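Local coordinates for protein saframycin Mx1 synthetase B (Legionella pneumophila subsp. pneumophila, PDB 3LNV) that belongs to the AMP-binding enzymes of the ANL superfamily, two-part proteins with a large main domain and a small mobile C-terminal domain, at residues L69-P74 against V117-I122; I91-Y96 against A170-T175; K346-A351 against V360-D365. All blocks are in the same frame, centred on the assembly; numbering follows the deposited sequence.

Contact 1 of 3, residues L69-P74 against V117-I122; sequences LLLFAP and VIVLMI
L69 and L70 pair with V119 and L120 as neighbouring parallel strands, 69-71 beside 118-121, whose directions differ by 22°. Three backbone hydrogen bonds join them. L69 uses both its N and its O, the N to I118 O and the O to L120 N at 2.8 Å. The third runs from L71 N to L120 O at 3.1 Å, almost straight onto the carbonyl. L69 and V119 stand on one face of the sheet, L70 and L120 on the other. On the first face the two side chains run alongside each other. V119 turns CG2 away from its own backbone N, and this methyl meets L69 CD2 at 3.6 Å. L70 and L120 also lie side by side, and the CD2 branch of L70 meets both CB and CD2 of L120, the latter at 3.8 Å. Next, L71 CB meets CB of the selenomethionine M121 at 3.8 Å. The M121 chain then bends at its last torsion (chi3 67°), which folds the CE methyl back against L71 CD1, 3.8 Å away. Past this point the strands part. A water fills the place of a direct bond, giving a proton to L71 O at 3.0 Å and taking one from I122 N at 2.8 Å. F72 makes an inverse gamma turn, and A73 CB beyond it approaches I122 CD1. L70 also packs on L78 and C85 of helix 76-87, while M121 packs on I126 of helix 123-129. Helices therefore cover the sheet on both faces, and I122 occupies the N-cap position, just before helix 123-129. This is the arrangement of a parallel alpha/beta layered fold, in which strands 67-71, 91-95 and 118-121 are linked through intervening helices.

Contact 2 of 3, residues I91-Y96 against A170-T175; sequences IAVPIY and AFLQYT. With POP (pyrophosphate 2-), chain C.
L172 reaches across to I91 and V93, and its side chain joins the two strands on one face. Its CG lies beside its own backbone N, opposite the carbonyl carbon (chi1 -59°). From CB the chain rises to CG, which meets I91 CG2 at 3.9 Å and V93 CG2 slightly farther off. At the tip the branches divide the work. CD1 packs on V93 CG2 at 4.0 Å, and CD2 stays near I91 CG2. V93 uses its other methyl, CG1, against the edge of the Y174 ring, 3.7 Å from CE1. The two backbones run in roughly the same direction. A92 N donates to A170 O at 3.2 Å, and L172 N donates to A92 O at 2.9 Å with the donor nearly in line with the carbonyl. Farther on, a water gives protons to P94 O and L172 O and takes one from Y174 N. T175, just past the strand end, donates from OG1 to O2 of the pyrophosphate at 2.9 Å; this is consistent with the start of the family's phosphate-binding loop. Y174 OH bonds to N113 of helix 105-114, and its ring packs on I110 there. A170 and F171 form a classic beta bulge against V187 of strand 184-188, while strand 91-95 bonds to strand 67-71 on its other edge.

Contact 3 of 3, residues K346-A351 against V360-D365; sequences KTLTLA and VHFADD
The H361 ring takes A351 CB over one face, a CH-pi contact with the methyl carbon 3.7 Å from the ring centroid and 20° off the normal. The H361 side chain extends away from its own backbone N (chi1 -172°), which places the ring beside A351. Its ring also meets that of F355, inclined by about 35°. The F362 ring has V360 CG1 from its own segment over one face, off centre toward the rim. At its edge, in the ring plane, lies T349 O. Two leucine methyls come in obliquely: L348 CD1, 3.9 Å from F362 CE1, and L350 CD1, 4.0 Å from F362 CD1. The ring of H447 meets F362 as well. V360 CG1 has a second role, since it touches L350 CG at 3.7 Å where the two side chains cross at about a right angle. Strand 347-350 pairs with strand 371-374 in a small antiparallel sheet. The loop carrying 360-365 lies between those strands in the chain and folds back onto the edge of 347-350 that strand 371-374 does not use. L350 bonds by its backbone to Y371, while its neighbours T349 and A351 bond to the loop. A351 N donates to H361 O at 2.9 Å. A363 N donates to T349 O at 3.0 Å, but it approaches from above the carbonyl plane. The two methyls of A351 and A363 pack together, CB to CB 3.7 Å. T349 OG1 sits beside its own backbone N and faces D365 OD1 at 3.2 Å. That bond is not certain, as the hydroxyl proton has another acceptor nearby. The rest of the T349 side chain packs over the backbone of A363 and D364.

In the fold
Contacts 1 and 2 are close, with centres 10 Å apart, and they touch. Strands 67-71 and 91-95 are neighbours in one sheet, where L70 O and F72 N probably bond to I95. Contact 2 brings strand 169-174, which pairs with 184-188, against the outer edge of 91-95 through a single bridge. Along the chain the segments of these two contacts alternate. Contact 3 comes later and lies on the opposite side of the chain's centre, 47 Å from contact 1 and 40 Å from contact 2, between centres. Its strand 347-350 belongs to a separate two-stranded sheet, on which loop 360-365 folds. Contacts 1 and 2 thus build one part of the AMP-binding region, contact 3 another.

Contact 1 of 3, residues L69-P74 against V117-I122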
# COMPACT_ATOMS: atom_id res chain seq x y z
N LEU A 69 6.65 -5.17 18.11
CA LEU A 69 7.00 -5.24 16.69
C LEU A 69 6.52 -6.56 16.06
O LEU A 69 6.62 -7.62 16.67
CB LEU A 69 8.52 -5.11 16.53
CG LEU A 69 9.05 -4.87 15.11
CD1 LEU A 69 8.82 -3.41 14.64
CD2 LEU A 69 10.53 -5.22 15.08
N LEU A 70 6.01 -6.49 14.84
CA LEU A 70 5.57 -7.70 14.14
C LEU A 70 6.30 -7.75 12.81
O LEU A 70 6.16 -6.85 11.99
CB LEU A 70 4.04 -7.67 13.91
CG LEU A 70 3.16 -7.36 15.12
CD1 LEU A 70 1.69 -7.12 14.71
CD2 LEU A 70 3.25 -8.45 16.22
N LEU A 71 7.12 -8.76 12.62
CA LEU A 71 7.71 -8.99 11.30
C LEU A 71 6.63 -9.56 10.37
O LEU A 71 6.37 -10.77 10.37
CB LEU A 71 8.88 -9.97 11.39
CG LEU A 71 10.22 -9.40 11.83
CD1 LEU A 71 11.31 -10.24 11.25
CD2 LEU A 71 10.36 -7.97 11.36
N PHE A 72 5.99 -8.69 9.57
CA PHE A 72 4.74 -9.09 8.93
C PHE A 72 4.88 -9.97 7.68
O PHE A 72 4.54 -9.55 6.56
CB PHE A 72 3.83 -7.88 8.64
CG PHE A 72 2.38 -8.11 8.95
CD1 PHE A 72 1.63 -8.98 8.18
CD2 PHE A 72 1.78 -7.50 10.03
CE1 PHE A 72 0.32 -9.20 8.45
CE2 PHE A 72 0.44 -7.73 10.32
CZ PHE A 72 -0.29 -8.58 9.53
N ALA A 73 5.35 -11.20 7.88
CA ALA A 73 5.26 -12.24 6.85
C ALA A 73 3.78 -12.43 6.49
O ALA A 73 2.97 -12.68 7.37
CB ALA A 73 5.84 -13.54 7.37
N PRO A 74 3.42 -12.31 5.19
CA PRO A 74 1.99 -12.42 4.88
C PRO A 74 1.45 -13.78 5.25
O PRO A 74 2.05 -14.81 4.95
CB PRO A 74 1.94 -12.20 3.35
CG PRO A 74 3.18 -11.40 3.05
CD PRO A 74 4.22 -11.93 4.01
N VAL A 117 8.98 -3.48 23.17
CA VAL A 117 9.51 -4.30 24.25
C VAL A 117 9.69 -5.76 23.84
O VAL A 117 10.46 -6.51 24.46
CB VAL A 117 8.61 -4.23 25.51
CG1 VAL A 117 8.58 -2.81 26.06
CG2 VAL A 117 7.20 -4.69 25.17
N ILE A 118 8.97 -6.16 22.80
CA ILE A 118 9.01 -7.54 22.28
C ILE A 118 8.82 -7.48 20.76
O ILE A 118 8.17 -6.54 20.26
CB ILE A 118 7.88 -8.39 22.89
CG1 ILE A 118 8.11 -8.65 24.38
CG2 ILE A 118 7.74 -9.74 22.15
CD1 ILE A 118 6.82 -9.07 25.11
N VAL A 119 9.40 -8.43 20.04
CA VAL A 119 9.09 -8.61 18.62
C VAL A 119 8.52 -10.01 18.34
O VAL A 119 9.03 -11.02 18.85
CB VAL A 119 10.33 -8.35 17.70
CG1 VAL A 119 11.49 -9.24 18.10
CG2 VAL A 119 9.98 -8.58 16.22
N LEU A 120 7.45 -10.10 17.55
CA LEU A 120 6.88 -11.40 17.19
C LEU A 120 7.19 -11.72 15.75
O LEU A 120 7.14 -10.84 14.90
CB LEU A 120 5.37 -11.41 17.39
CG LEU A 120 4.80 -11.56 18.79
CD1 LEU A 120 5.54 -10.66 19.70
CD2 LEU A 120 3.31 -11.20 18.79
N MSE A 121 7.45 -12.99 15.45
CA MSE A 121 7.77 -13.41 14.08
C MSE A 121 7.61 -14.93 13.90
O MSE A 121 7.57 -15.65 14.89
CB MSE A 121 9.21 -12.99 13.72
CG MSE A 121 10.28 -13.70 14.54
SE MSE A 121 12.14 -13.13 14.13
CE MSE A 121 12.10 -11.27 14.79
N ILE A 122 7.53 -15.41 12.66
CA ILE A 122 7.37 -16.86 12.45
C ILE A 122 8.70 -17.60 12.65
O ILE A 122 9.77 -17.01 12.50
CB ILE A 122 6.86 -17.22 11.05
CG1 ILE A 122 7.88 -16.79 9.99
CG2 ILE A 122 5.47 -16.61 10.82
CD1 ILE A 122 7.56 -17.24 8.57
O HOH W 1 7.81 -13.42 10.73

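Contact 2 of 3, residues I91-Y96 against A170-T175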
# COMPACT_ATOMS: atom_id res chain seq x y z
N ILE A 91 0.49 -1.62 21.45
CA ILE A 91 0.42 -0.94 20.17
C ILE A 91 1.19 -1.80 19.18
O ILE A 91 2.41 -1.98 19.31
CB ILE A 91 1.07 0.45 20.30
CG1 ILE A 91 0.24 1.33 21.23
CG2 ILE A 91 1.20 1.10 18.96
CD1 ILE A 91 0.97 2.60 21.62
N ALA A 92 0.48 -2.40 18.24
CA ALA A 92 1.13 -3.21 17.23
C ALA A 92 1.98 -2.37 16.29
O ALA A 92 1.58 -1.28 15.89
CB ALA A 92 0.08 -3.97 16.41
N VAL A 93 3.14 -2.90 15.89
CA VAL A 93 3.98 -2.21 14.92
C VAL A 93 4.38 -3.18 13.80
O VAL A 93 5.40 -3.85 13.87
CB VAL A 93 5.24 -1.61 15.58
CG1 VAL A 93 6.02 -0.78 14.56
CG2 VAL A 93 4.85 -0.76 16.83
N PRO A 94 3.54 -3.26 12.76
CA PRO A 94 3.76 -4.21 11.66
C PRO A 94 4.87 -3.72 10.75
O PRO A 94 4.84 -2.56 10.33
CB PRO A 94 2.42 -4.18 10.89
CG PRO A 94 1.47 -3.46 11.74
CD PRO A 94 2.23 -2.60 12.69
N ILE A 95 5.85 -4.56 10.46
CA ILE A 95 6.82 -4.18 9.43
C ILE A 95 7.06 -5.28 8.41
O ILE A 95 6.99 -6.45 8.73
CB ILE A 95 8.16 -3.70 10.02
CG1 ILE A 95 8.89 -4.87 10.70
CG2 ILE A 95 7.92 -2.52 10.97
CD1 ILE A 95 10.34 -4.57 11.03
N TYR A 96 7.34 -4.87 7.18
CA TYR A 96 7.79 -5.77 6.12
C TYR A 96 9.00 -6.53 6.63
O TYR A 96 9.96 -5.91 7.07
CB TYR A 96 8.17 -4.91 4.90
CG TYR A 96 8.54 -5.66 3.63
CD1 TYR A 96 7.71 -6.65 3.11
CD2 TYR A 96 9.72 -5.35 2.94
CE1 TYR A 96 8.04 -7.33 1.94
CE2 TYR A 96 10.06 -6.03 1.76
CZ TYR A 96 9.21 -7.02 1.26
OH TYR A 96 9.53 -7.69 0.10
N ALA A 170 -4.02 2.08 18.79
CA ALA A 170 -4.15 0.64 18.50
C ALA A 170 -2.91 0.13 17.77
O ALA A 170 -2.35 -0.92 18.10
CB ALA A 170 -5.39 0.41 17.63
N PHE A 171 -2.46 0.86 16.76
CA PHE A 171 -1.23 0.46 16.08
C PHE A 171 -0.48 1.62 15.46
O PHE A 171 -1.03 2.73 15.27
CB PHE A 171 -1.52 -0.63 15.03
CG PHE A 171 -2.44 -0.18 13.92
CD1 PHE A 171 -1.95 0.01 12.64
CD2 PHE A 171 -3.79 0.02 14.16
CE1 PHE A 171 -2.81 0.44 11.62
CE2 PHE A 171 -4.65 0.43 13.14
CZ PHE A 171 -4.15 0.63 11.87
N LEU A 172 0.78 1.39 15.13
CA LEU A 172 1.49 2.40 14.34
C LEU A 172 1.53 1.95 12.87
O LEU A 172 1.79 0.79 12.59
CB LEU A 172 2.92 2.60 14.84
CG LEU A 172 3.19 3.03 16.28
CD1 LEU A 172 4.71 3.27 16.51
CD2 LEU A 172 2.38 4.29 16.63
N GLN A 173 1.30 2.85 11.93
CA GLN A 173 1.59 2.48 10.54
C GLN A 173 2.58 3.44 9.92
O GLN A 173 2.31 4.64 9.79
CB GLN A 173 0.33 2.24 9.66
CG GLN A 173 -0.75 3.29 9.70
CD GLN A 173 -1.73 3.24 8.49
OE1 GLN A 173 -1.54 2.47 7.53
NE2 GLN A 173 -2.74 4.09 8.53
N TYR A 174 3.74 2.91 9.57
CA TYR A 174 4.81 3.68 8.98
C TYR A 174 4.58 4.01 7.52
O TYR A 174 4.40 3.10 6.71
CB TYR A 174 6.15 2.96 9.16
CG TYR A 174 6.61 3.13 10.57
CD1 TYR A 174 6.24 2.22 11.55
CD2 TYR A 174 7.35 4.24 10.94
CE1 TYR A 174 6.62 2.40 12.86
CE2 TYR A 174 7.74 4.43 12.23
CZ TYR A 174 7.38 3.51 13.19
OH TYR A 174 7.77 3.70 14.48
N THR A 175 4.60 5.30 7.20
CA THR A 175 4.28 5.73 5.83
C THR A 175 5.12 4.97 4.80
O THR A 175 6.15 4.36 5.14
CB THR A 175 4.38 7.29 5.64
OG1 THR A 175 5.66 7.76 6.04
CG2 THR A 175 3.33 7.99 6.48
P1 POP C . 5.14 9.42 2.62
O1 POP C . 4.44 8.22 2.01
O2 POP C . 6.30 9.00 3.49
O3 POP C . 5.77 10.29 1.56
O POP C . 4.13 10.24 3.58
P2 POP C . 2.58 10.69 3.47
O4 POP C . 1.66 9.55 3.94
O5 POP C . 2.15 11.16 2.10
O6 POP C . 2.52 11.90 4.39
O HOH W 2 3.64 -0.13 10.04

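Contact 3 of 3, residues K346-A351 against V360-D365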
# COMPACT_ATOMS: atom_id res chain seq x y z
N LYS A 346 -15.05 9.38 -13.49
CA LYS A 346 -14.94 10.53 -14.37
C LYS A 346 -13.49 10.92 -14.68
O LYS A 346 -12.57 10.64 -13.91
CB LYS A 346 -15.64 11.73 -13.72
CG LYS A 346 -17.11 11.49 -13.37
CD LYS A 346 -17.28 11.16 -11.90
CE LYS A 346 -18.72 10.76 -11.58
NZ LYS A 346 -19.70 11.72 -12.17
N THR A 347 -13.31 11.57 -15.84
CA THR A 347 -12.05 12.18 -16.19
C THR A 347 -12.26 13.66 -16.53
O THR A 347 -13.38 14.10 -16.76
CB THR A 347 -11.37 11.49 -17.40
OG1 THR A 347 -12.14 11.71 -18.58
CG2 THR A 347 -11.18 10.00 -17.16
N LEU A 348 -11.18 14.43 -16.54
CA LEU A 348 -11.24 15.81 -17.02
C LEU A 348 -10.05 15.99 -17.96
O LEU A 348 -9.02 15.33 -17.79
CB LEU A 348 -11.21 16.82 -15.87
CG LEU A 348 -12.46 17.03 -14.99
CD1 LEU A 348 -12.13 17.87 -13.76
CD2 LEU A 348 -13.66 17.66 -15.74
N THR A 349 -10.20 16.84 -18.98
CA THR A 349 -9.09 17.16 -19.87
C THR A 349 -8.56 18.56 -19.61
O THR A 349 -9.30 19.55 -19.67
CB THR A 349 -9.46 16.98 -21.37
OG1 THR A 349 -9.85 15.62 -21.60
CG2 THR A 349 -8.26 17.32 -22.28
N LEU A 350 -7.28 18.64 -19.28
CA LEU A 350 -6.61 19.92 -19.04
C LEU A 350 -5.76 20.30 -20.25
O LEU A 350 -5.24 19.43 -20.95
CB LEU A 350 -5.75 19.86 -17.77
CG LEU A 350 -6.49 20.04 -16.45
CD1 LEU A 350 -7.69 19.09 -16.34
CD2 LEU A 350 -5.56 19.90 -15.25
N ALA A 351 -5.64 21.60 -20.49
CA ALA A 351 -4.75 22.14 -21.53
C ALA A 351 -3.29 21.96 -21.13
O ALA A 351 -2.99 21.76 -19.95
CB ALA A 351 -5.06 23.61 -21.77
N VAL A 360 -7.40 26.06 -12.76
CA VAL A 360 -7.33 24.99 -13.74
C VAL A 360 -7.72 25.45 -15.14
O VAL A 360 -8.78 26.05 -15.36
CB VAL A 360 -8.17 23.77 -13.35
CG1 VAL A 360 -8.11 22.74 -14.46
CG2 VAL A 360 -7.64 23.16 -12.07
N HIS A 361 -6.81 25.16 -16.08
CA HIS A 361 -6.97 25.50 -17.48
C HIS A 361 -7.46 24.25 -18.20
O HIS A 361 -6.71 23.30 -18.42
CB HIS A 361 -5.61 25.96 -18.04
CG HIS A 361 -5.67 26.53 -19.43
ND1 HIS A 361 -6.84 26.97 -20.01
CD2 HIS A 361 -4.69 26.75 -20.34
CE1 HIS A 361 -6.58 27.43 -21.22
NE2 HIS A 361 -5.28 27.31 -21.45
N PHE A 362 -8.75 24.25 -18.54
CA PHE A 362 -9.36 23.10 -19.20
C PHE A 362 -9.16 23.15 -20.71
O PHE A 362 -8.84 24.20 -21.26
CB PHE A 362 -10.85 23.02 -18.85
CG PHE A 362 -11.11 22.73 -17.40
CD1 PHE A 362 -10.89 21.47 -16.88
CD2 PHE A 362 -11.57 23.73 -16.55
CE1 PHE A 362 -11.11 21.20 -15.54
CE2 PHE A 362 -11.81 23.46 -15.21
CZ PHE A 362 -11.58 22.20 -14.71
N ALA A 363 -9.33 22.01 -21.36
CA ALA A 363 -9.19 21.95 -22.80
C ALA A 363 -10.21 20.98 -23.38
O ALA A 363 -10.75 20.13 -22.67
CB ALA A 363 -7.79 21.54 -23.19
N ASP A 364 -10.46 21.11 -24.68
CA ASP A 364 -11.29 20.15 -25.41
C ASP A 364 -10.55 18.83 -25.58
O ASP A 364 -9.31 18.79 -25.64
CB ASP A 364 -11.69 20.72 -26.78
CG ASP A 364 -12.83 21.71 -26.69
OD1 ASP A 364 -12.60 22.87 -26.27
OD2 ASP A 364 -13.98 21.33 -27.03
N ASP A 365 -11.30 17.74 -25.66
CA ASP A 365 -10.72 16.40 -25.76
C ASP A 365 -10.00 16.19 -27.09
O ASP A 365 -8.83 16.54 -27.24
CB ASP A 365 -11.81 15.34 -25.57
CG ASP A 365 -12.83 15.73 -24.51
OD1 ASP A 365 -12.43 16.10 -23.39
OD2 ASP A 365 -14.04 15.66 -24.81